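Local coordinates for glyoxalase-related enzyme (Fulvimarina pelagi, PDB 3BQX), which is of unknown function but belongs to the glyoxalase-like vicinal oxygen chelate superfamily, whose members are often metal-dependent enzymes, at residues 20-25 / 114-119. Residues are numbered along the deposited sequence; the frame is centred on the assembly and turned at random.
Sequences ARFYGE and ADPDGH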
loop_
_atom_site.group_PDB
_atom_site.type_symbol
_atom_site.label_atom_id
_atom_site.label_comp_id
_atom_site.label_asym_id
_atom_site.label_seq_id
_atom_site.Cartn_x
_atom_site.Cartn_y
_atom_site.Cartn_z
ATOM N N ALA A 20 2.962 -2.117 16.727
ATOM C CA ALA A 20 2.464 -0.883 17.327
ATOM C C ALA A 20 3.615 0.014 17.790
ATOM O O ALA A 20 3.510 1.240 17.750
ATOM C CB ALA A 20 1.545 -1.205 18.502
ATOM N N ARG A 21 4.707 -0.602 18.237
ATOM C CA ARG A 21 5.874 0.150 18.688
ATOM C C ARG A 21 6.512 0.901 17.518
ATOM O O ARG A 21 6.849 2.081 17.632
ATOM C CB ARG A 21 6.906 -0.794 19.314
ATOM C CG ARG A 21 8.176 -0.098 19.765
ATOM C CD ARG A 21 9.285 -1.102 20.028
ATOM N NE ARG A 21 10.560 -0.447 20.303
ATOM C CZ ARG A 21 11.736 -1.065 20.262
ATOM N NH1 ARG A 21 11.797 -2.354 19.955
ATOM N NH2 ARG A 21 12.852 -0.396 20.525
ATOM N N PHE A 22 6.675 0.206 16.395
ATOM C CA PHE A 22 7.262 0.804 15.205
ATOM C C PHE A 22 6.431 1.975 14.687
ATOM O O PHE A 22 6.945 3.072 14.481
ATOM C CB PHE A 22 7.398 -0.241 14.093
ATOM C CG PHE A 22 8.006 0.296 12.824
ATOM C CD1 PHE A 22 9.377 0.528 12.735
ATOM C CD2 PHE A 22 7.207 0.578 11.714
ATOM C CE1 PHE A 22 9.946 1.028 11.562
ATOM C CE2 PHE A 22 7.769 1.080 10.536
ATOM C CZ PHE A 22 9.141 1.304 10.462
ATOM N N TYR A 23 5.137 1.749 14.483
ATOM C CA TYR A 23 4.283 2.808 13.961
ATOM C C TYR A 23 3.971 3.893 14.981
ATOM O O TYR A 23 3.847 5.065 14.626
ATOM C CB TYR A 23 3.000 2.198 13.367
ATOM C CG TYR A 23 3.315 1.398 12.115
ATOM C CD1 TYR A 23 3.712 2.038 10.945
ATOM C CD2 TYR A 23 3.341 0.010 12.146
ATOM C CE1 TYR A 23 4.140 1.318 9.839
ATOM C CE2 TYR A 23 3.774 -0.727 11.049
ATOM C CZ TYR A 23 4.177 -0.063 9.898
ATOM O OH TYR A 23 4.663 -0.782 8.828
ATOM N N GLY A 24 3.887 3.508 16.252
ATOM C CA GLY A 24 3.595 4.479 17.293
ATOM C C GLY A 24 4.796 5.279 17.769
ATOM O O GLY A 24 4.781 6.509 17.729
ATOM N N GLU A 25 5.838 4.587 18.218
ATOM C CA GLU A 25 7.040 5.254 18.710
ATOM C C GLU A 25 7.988 5.675 17.592
ATOM O O GLU A 25 8.749 6.634 17.742
ATOM C CB GLU A 25 7.779 4.347 19.695
ATOM C CG GLU A 25 7.009 4.080 20.979
ATOM C CD GLU A 25 7.746 3.141 21.917
ATOM O OE1 GLU A 25 8.915 3.429 22.247
ATOM O OE2 GLU A 25 7.152 2.118 22.325
ATOM N N ALA A 114 12.882 -0.999 7.087
ATOM C CA ALA A 114 11.785 -1.952 7.098
ATOM C C ALA A 114 11.174 -2.050 8.485
ATOM O O ALA A 114 11.867 -1.878 9.493
ATOM C CB ALA A 114 12.269 -3.314 6.651
ATOM N N ASP A 115 9.871 -2.310 8.546
ATOM C CA ASP A 115 9.226 -2.442 9.839
ATOM C C ASP A 115 9.611 -3.802 10.433
ATOM O O ASP A 115 10.308 -4.584 9.787
ATOM C CB ASP A 115 7.696 -2.202 9.720
ATOM C CG ASP A 115 6.907 -3.388 9.179
ATOM O OD1 ASP A 115 7.456 -4.465 8.881
ATOM O OD2 ASP A 115 5.672 -3.214 9.062
ATOM N N PRO A 116 9.193 -4.091 11.676
ATOM C CA PRO A 116 9.537 -5.367 12.319
ATOM C C PRO A 116 9.229 -6.636 11.540
ATOM O O PRO A 116 9.859 -7.673 11.759
ATOM C CB PRO A 116 8.757 -5.317 13.630
ATOM C CG PRO A 116 8.715 -3.871 13.941
ATOM C CD PRO A 116 8.409 -3.245 12.591
ATOM N N ASP A 117 8.254 -6.560 10.643
ATOM C CA ASP A 117 7.852 -7.715 9.860
ATOM C C ASP A 117 8.479 -7.751 8.476
ATOM O O ASP A 117 8.162 -8.622 7.669
ATOM C CB ASP A 117 6.326 -7.751 9.768
ATOM C CG ASP A 117 5.674 -7.952 11.124
ATOM O OD1 ASP A 117 5.580 -9.116 11.566
ATOM O OD2 ASP A 117 5.277 -6.949 11.755
ATOM N N GLY A 118 9.368 -6.801 8.207
ATOM C CA GLY A 118 10.044 -6.765 6.923
ATOM C C GLY A 118 9.439 -5.870 5.860
ATOM O O GLY A 118 10.005 -5.741 4.776
ATOM N N HIS A 119 8.296 -5.253 6.144
ATOM C CA HIS A 119 7.681 -4.379 5.145
ATOM C C HIS A 119 8.547 -3.145 4.961
ATOM O O HIS A 119 8.832 -2.420 5.910
ATOM C CB HIS A 119 6.271 -3.996 5.574
ATOM C CG HIS A 119 5.365 -5.172 5.741
ATOM N ND1 HIS A 119 5.041 -6.015 4.698
ATOM C CD2 HIS A 119 4.743 -5.669 6.836
ATOM C CE1 HIS A 119 4.259 -6.981 5.145
ATOM N NE2 HIS A 119 4.063 -6.793 6.439
#
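In this vicinal oxygen chelate fold, Phe22 and Tyr23 of helix 16-26 pack onto Asp115 and Pro116 in the Asp-Pro-Asp-Gly turn that joins strands 109-114 and 120-125. Asp115 is the residue both aromatics touch. Its CB lies over one face of the Phe22 ring, displaced toward the rim, 3.7 Å from the centroid in a CH-pi contact. The ring stands almost perpendicular to the carboxylate, their planes 89° apart. Phe22 CG is anti to the backbone N (chi1 -180°), which carries the ring out from the helix to the turn, and Pro116 CD packs against the stem of the side chain, 3.5 Å from Phe22 CB.

Tyr23 reaches the same aspartate with its hydroxyl, donating to Asp115 OD2 over a short 2.6 Å on the anti side of the carboxylate. Trp121 NE1 bonds to the same hydroxyl, so the phenol oxygen is gripped twice in a buried setting. Beside the helix, Phe22 CD2 lies 3.5 Å above the plane of the Tyr23 ring, over its centre.

The other carboxylate oxygen works inside the turn, a type I turn from Asp115 to Gly118. Beyond it, Asp117 OD1 bonds Gly14 N and His119 NE2 bonds Gly12 O, tying the turn to the end of strand 8-13. Asp115 OD1 is itself held between two backbone amides on opposite faces of the carboxylate plane: Asp117 N, two residues on, at 2.9 Å, which makes an Asx turn, and His119 N at 3.0 Å.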